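Local coordinates for malate dehydrogenase (Naegleria fowleri, PDB 6UM4), which probably catalyses the reversible, NAD-dependent oxidation of malate to oxaloacetate, at residues R191-K203 / E406-L418. Sequence-based numbering, arbitrary orientation.
Sequences RADVMKDNAAIFK and ELIEEKKIVENLL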
loop_
_atom_site.group_PDB
_atom_site.type_symbol
_atom_site.label_atom_id
_atom_site.label_comp_id
_atom_site.label_asym_id
_atom_site.label_seq_id
_atom_site.Cartn_x
_atom_site.Cartn_y
_atom_site.Cartn_z
ATOM N N ARG A 191 24.723 -21.207 -5.178
ATOM C CA ARG A 191 24.630 -20.212 -4.114
ATOM C C ARG A 191 25.732 -19.170 -4.246
ATOM O O ARG A 191 25.494 -17.974 -4.039
ATOM C CB ARG A 191 24.699 -20.874 -2.742
ATOM C CG ARG A 191 24.928 -19.863 -1.623
ATOM C CD ARG A 191 24.982 -20.497 -0.239
ATOM N NE ARG A 191 25.504 -19.561 0.758
ATOM C CZ ARG A 191 26.722 -19.633 1.281
ATOM N NH1 ARG A 191 27.546 -20.608 0.912
ATOM N NH2 ARG A 191 27.113 -18.738 2.177
ATOM N N ALA A 192 26.942 -19.601 -4.610
ATOM C CA ALA A 192 28.054 -18.665 -4.753
ATOM C C ALA A 192 27.815 -17.694 -5.905
ATOM O O ALA A 192 28.162 -16.509 -5.817
ATOM C CB ALA A 192 29.356 -19.433 -4.963
ATOM N N ASP A 193 27.231 -18.187 -6.997
ATOM C CA ASP A 193 26.924 -17.338 -8.141
ATOM C C ASP A 193 25.895 -16.281 -7.774
ATOM O O ASP A 193 25.949 -15.145 -8.267
ATOM C CB ASP A 193 26.427 -18.211 -9.288
ATOM C CG ASP A 193 27.556 -18.902 -10.001
ATOM O OD1 ASP A 193 28.642 -18.289 -10.119
ATOM O OD2 ASP A 193 27.382 -20.082 -10.363
ATOM N N VAL A 194 24.930 -16.648 -6.927
ATOM C CA VAL A 194 23.939 -15.684 -6.466
ATOM C C VAL A 194 24.624 -14.557 -5.710
ATOM O O VAL A 194 24.259 -13.381 -5.848
ATOM C CB VAL A 194 22.875 -16.381 -5.594
ATOM C CG1 VAL A 194 21.999 -15.351 -4.882
ATOM C CG2 VAL A 194 22.031 -17.334 -6.430
ATOM N N MET A 195 25.611 -14.901 -4.877
ATOM C CA MET A 195 26.349 -13.876 -4.147
ATOM C C MET A 195 27.196 -13.016 -5.078
ATOM O O MET A 195 27.200 -11.785 -4.960
ATOM C CB MET A 195 27.214 -14.521 -3.072
ATOM C CG MET A 195 26.411 -15.475 -2.239
ATOM S SD MET A 195 26.175 -14.821 -0.600
ATOM C CE MET A 195 24.934 -15.958 0.023
ATOM N N LYS A 196 27.926 -13.646 -6.010
ATOM C CA LYS A 196 28.844 -12.891 -6.860
ATOM C C LYS A 196 28.102 -12.044 -7.886
ATOM O O LYS A 196 28.464 -10.884 -8.115
ATOM C CB LYS A 196 29.819 -13.838 -7.564
ATOM C CG LYS A 196 30.664 -14.661 -6.600
ATOM C CD LYS A 196 31.824 -15.342 -7.304
ATOM C CE LYS A 196 31.577 -16.824 -7.503
ATOM N NZ LYS A 196 32.843 -17.500 -7.942
ATOM N N ASP A 197 27.070 -12.603 -8.519
ATOM C CA ASP A 197 26.317 -11.832 -9.504
ATOM C C ASP A 197 25.645 -10.627 -8.863
ATOM O O ASP A 197 25.619 -9.538 -9.447
ATOM C CB ASP A 197 25.292 -12.716 -10.211
ATOM C CG ASP A 197 25.943 -13.771 -11.086
ATOM O OD1 ASP A 197 27.174 -13.686 -11.304
ATOM O OD2 ASP A 197 25.223 -14.670 -11.573
ATOM N N ASN A 198 25.088 -10.797 -7.664
ATOM C CA ASN A 198 24.475 -9.650 -7.006
ATOM C C ASN A 198 25.531 -8.665 -6.517
ATOM O O ASN A 198 25.334 -7.448 -6.591
ATOM C CB ASN A 198 23.583 -10.120 -5.863
ATOM C CG ASN A 198 22.233 -10.575 -6.347
ATOM O OD1 ASN A 198 21.360 -9.760 -6.647
ATOM N ND2 ASN A 198 22.061 -11.887 -6.471
ATOM N N ALA A 199 26.674 -9.165 -6.040
ATOM C CA ALA A 199 27.746 -8.250 -5.665
ATOM C C ALA A 199 28.144 -7.373 -6.851
ATOM O O ALA A 199 28.395 -6.174 -6.684
ATOM C CB ALA A 199 28.945 -9.019 -5.108
ATOM N N ALA A 200 28.192 -7.951 -8.060
ATOM C CA ALA A 200 28.513 -7.168 -9.250
ATOM C C ALA A 200 27.465 -6.087 -9.495
ATOM O O ALA A 200 27.795 -4.979 -9.937
ATOM C CB ALA A 200 28.645 -8.085 -10.466
ATOM N N ILE A 201 26.194 -6.397 -9.237
ATOM C CA ILE A 201 25.139 -5.392 -9.362
ATOM C C ILE A 201 25.347 -4.268 -8.350
ATOM O O ILE A 201 25.208 -3.082 -8.674
ATOM C CB ILE A 201 23.743 -6.034 -9.198
ATOM C CG1 ILE A 201 23.386 -6.930 -10.385
ATOM C CG2 ILE A 201 22.669 -4.989 -8.969
ATOM C CD1 ILE A 201 22.154 -7.757 -10.134
ATOM N N PHE A 202 25.638 -4.622 -7.097
ATOM C CA PHE A 202 25.733 -3.595 -6.067
ATOM C C PHE A 202 27.089 -2.902 -6.051
ATOM O O PHE A 202 27.193 -1.787 -5.538
ATOM C CB PHE A 202 25.362 -4.192 -4.704
ATOM C CG PHE A 202 23.887 -4.412 -4.578
ATOM C CD1 PHE A 202 23.056 -3.377 -4.166
ATOM C CD2 PHE A 202 23.322 -5.599 -4.981
ATOM C CE1 PHE A 202 21.702 -3.545 -4.095
ATOM C CE2 PHE A 202 21.963 -5.776 -4.926
ATOM C CZ PHE A 202 21.144 -4.745 -4.484
ATOM N N LYS A 203 28.115 -3.510 -6.629
ATOM C CA LYS A 203 29.337 -2.754 -6.875
ATOM C C LYS A 203 29.051 -1.614 -7.837
ATOM O O LYS A 203 29.428 -0.461 -7.592
ATOM C CB LYS A 203 30.420 -3.675 -7.430
ATOM C CG LYS A 203 31.602 -2.941 -8.035
ATOM C CD LYS A 203 32.576 -3.908 -8.675
ATOM C CE LYS A 203 33.870 -3.203 -9.078
ATOM N NZ LYS A 203 34.576 -4.006 -10.109
ATOM N N GLU A 406 28.296 -17.060 9.080
ATOM C CA GLU A 406 27.743 -17.064 7.735
ATOM C C GLU A 406 28.076 -15.778 7.001
ATOM O O GLU A 406 28.412 -15.802 5.814
ATOM C CB GLU A 406 26.236 -17.252 7.789
ATOM C CG GLU A 406 25.631 -17.342 6.428
ATOM C CD GLU A 406 24.137 -17.475 6.497
ATOM O OE1 GLU A 406 23.484 -16.612 7.129
ATOM O OE2 GLU A 406 23.630 -18.459 5.931
ATOM N N LEU A 407 27.996 -14.647 7.700
ATOM C CA LEU A 407 28.336 -13.372 7.086
ATOM C C LEU A 407 29.794 -13.351 6.645
ATOM O O LEU A 407 30.118 -12.856 5.560
ATOM C CB LEU A 407 28.059 -12.239 8.078
ATOM C CG LEU A 407 26.590 -11.872 8.314
ATOM C CD1 LEU A 407 26.427 -11.029 9.574
ATOM C CD2 LEU A 407 26.043 -11.116 7.095
ATOM N N ILE A 408 30.687 -13.899 7.462
ATOM C CA ILE A 408 32.090 -13.937 7.061
ATOM C C ILE A 408 32.269 -14.816 5.826
ATOM O O ILE A 408 33.031 -14.477 4.910
ATOM C CB ILE A 408 32.976 -14.402 8.237
ATOM C CG1 ILE A 408 33.004 -13.303 9.306
ATOM C CG2 ILE A 408 34.388 -14.697 7.749
ATOM C CD1 ILE A 408 33.637 -13.697 10.593
ATOM N N GLU A 409 31.571 -15.956 5.776
ATOM C CA GLU A 409 31.686 -16.824 4.607
ATOM C C GLU A 409 31.154 -16.124 3.366
ATOM O O GLU A 409 31.746 -16.220 2.286
ATOM C CB GLU A 409 30.955 -18.148 4.841
ATOM N N GLU A 410 30.054 -15.388 3.509
ATOM C CA GLU A 410 29.530 -14.633 2.380
ATOM C C GLU A 410 30.546 -13.604 1.895
ATOM O O GLU A 410 30.776 -13.469 0.690
ATOM C CB GLU A 410 28.215 -13.969 2.777
ATOM C CG GLU A 410 27.078 -14.976 2.936
ATOM C CD GLU A 410 25.697 -14.346 3.135
ATOM O OE1 GLU A 410 25.515 -13.128 2.883
ATOM O OE2 GLU A 410 24.794 -15.087 3.582
ATOM N N LYS A 411 31.200 -12.908 2.826
ATOM C CA LYS A 411 32.158 -11.880 2.439
ATOM C C LYS A 411 33.331 -12.475 1.670
ATOM O O LYS A 411 33.722 -11.948 0.624
ATOM C CB LYS A 411 32.648 -11.138 3.679
ATOM C CG LYS A 411 33.711 -10.107 3.404
ATOM C CD LYS A 411 33.896 -9.216 4.610
ATOM C CE LYS A 411 35.099 -8.305 4.437
ATOM N NZ LYS A 411 34.614 -6.934 4.110
ATOM N N LYS A 412 33.863 -13.609 2.138
ATOM C CA LYS A 412 34.975 -14.245 1.436
ATOM C C LYS A 412 34.584 -14.636 0.020
ATOM O O LYS A 412 35.413 -14.565 -0.891
ATOM C CB LYS A 412 35.459 -15.479 2.199
ATOM N N ILE A 413 33.328 -15.028 -0.192
ATOM C CA ILE A 413 32.912 -15.440 -1.527
ATOM C C ILE A 413 32.914 -14.259 -2.487
ATOM O O ILE A 413 33.330 -14.391 -3.642
ATOM C CB ILE A 413 31.536 -16.120 -1.467
ATOM C CG1 ILE A 413 31.688 -17.517 -0.864
ATOM C CG2 ILE A 413 30.873 -16.118 -2.850
ATOM C CD1 ILE A 413 30.387 -18.206 -0.602
ATOM N N VAL A 414 32.512 -13.076 -2.022
ATOM C CA VAL A 414 32.411 -11.923 -2.911
ATOM C C VAL A 414 33.594 -10.973 -2.761
ATOM O O VAL A 414 33.544 -9.855 -3.285
ATOM C CB VAL A 414 31.091 -11.164 -2.706
ATOM C CG1 VAL A 414 29.923 -12.095 -2.923
ATOM C CG2 VAL A 414 31.025 -10.511 -1.311
ATOM N N GLU A 415 34.673 -11.402 -2.086
ATOM C CA GLU A 415 35.767 -10.492 -1.740
ATOM C C GLU A 415 36.375 -9.778 -2.943
ATOM O O GLU A 415 36.958 -8.701 -2.782
ATOM C CB GLU A 415 36.859 -11.255 -0.999
ATOM C CG GLU A 415 37.632 -12.228 -1.887
ATOM C CD GLU A 415 38.431 -13.245 -1.085
ATOM O OE1 GLU A 415 38.516 -13.099 0.159
ATOM O OE2 GLU A 415 38.965 -14.196 -1.699
ATOM N N ASN A 416 36.258 -10.343 -4.144
ATOM C CA ASN A 416 36.880 -9.726 -5.310
ATOM C C ASN A 416 36.127 -8.505 -5.829
ATOM O O ASN A 416 36.633 -7.823 -6.725
ATOM C CB ASN A 416 37.027 -10.751 -6.435
ATOM C CG ASN A 416 38.053 -11.807 -6.113
ATOM O OD1 ASN A 416 39.026 -11.548 -5.399
ATOM N ND2 ASN A 416 37.845 -13.014 -6.632
ATOM N N LEU A 417 34.941 -8.217 -5.302
ATOM C CA LEU A 417 34.200 -7.016 -5.653
ATOM C C LEU A 417 34.413 -5.898 -4.636
ATOM O O LEU A 417 33.607 -4.960 -4.572
ATOM C CB LEU A 417 32.719 -7.349 -5.824
ATOM C CG LEU A 417 32.601 -8.314 -7.011
ATOM C CD1 LEU A 417 32.045 -9.689 -6.626
ATOM C CD2 LEU A 417 31.814 -7.688 -8.138
ATOM N N LEU A 418 35.476 -5.997 -3.835
ATOM C CA LEU A 418 35.856 -4.972 -2.868
ATOM C C LEU A 418 36.879 -4.001 -3.466
ATOM O O LEU A 418 36.521 -2.948 -4.002
ATOM C CB LEU A 418 36.424 -5.623 -1.597
ATOM C CG LEU A 418 35.464 -6.502 -0.783
ATOM C CD1 LEU A 418 36.196 -7.242 0.334
ATOM C CD2 LEU A 418 34.311 -5.682 -0.215
#
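The carboxylate of Glu410 is gripped from beyond the two helices, OE1 by Thr228 and OE2 by Asn279, and across the contact it lies against the thioether of Met195. Met195 CE sits 3.6 Å from Glu410 CD and SD 3.7 Å from Glu410 CG, the two chains crossing at about a right angle. A bend at chi2 (-110°) in Met195 carries its sulfur and methyl across the Glu410 chain, so that a buried carboxylate is covered by an apolar group while its oxygens bond elsewhere. Arg191, extended from CG to NE, brings NH2 only to 4.5 Å from Glu410 OE2, too far for a salt bridge but near enough for a probable electrostatic pull.

No hydrogen bond crosses between 191-203 and 406-418; the remaining contact is largely apolar. Ile413 is a knob among Arg191, Ala192, Met195 and Lys196, with CG2 4.0 Å from Met195 CB. Val414 presses CG1 to 3.4 Å from the backbone oxygen of Met195, and its CB packs against Ala199 CB. Farther along the chain, Leu417 spreads its two methyls over Ala199 and Ala200: CD1 meets Ala199 CB at 3.5 Å and CD2 meets Ala200 CA at 3.5 Å, with Lys203 CD near CD2 and the two side chains crossing at about a right angle.

With axes 9.3 Å apart and crossing at -66°, this is a steeply crossed helix pair with Ile413 as a single knob in a hole, joining helix 191-212 of the NAD-binding Rossmann domain to helix 394-414, the last modelled helix, of the alpha/beta C-terminal domain.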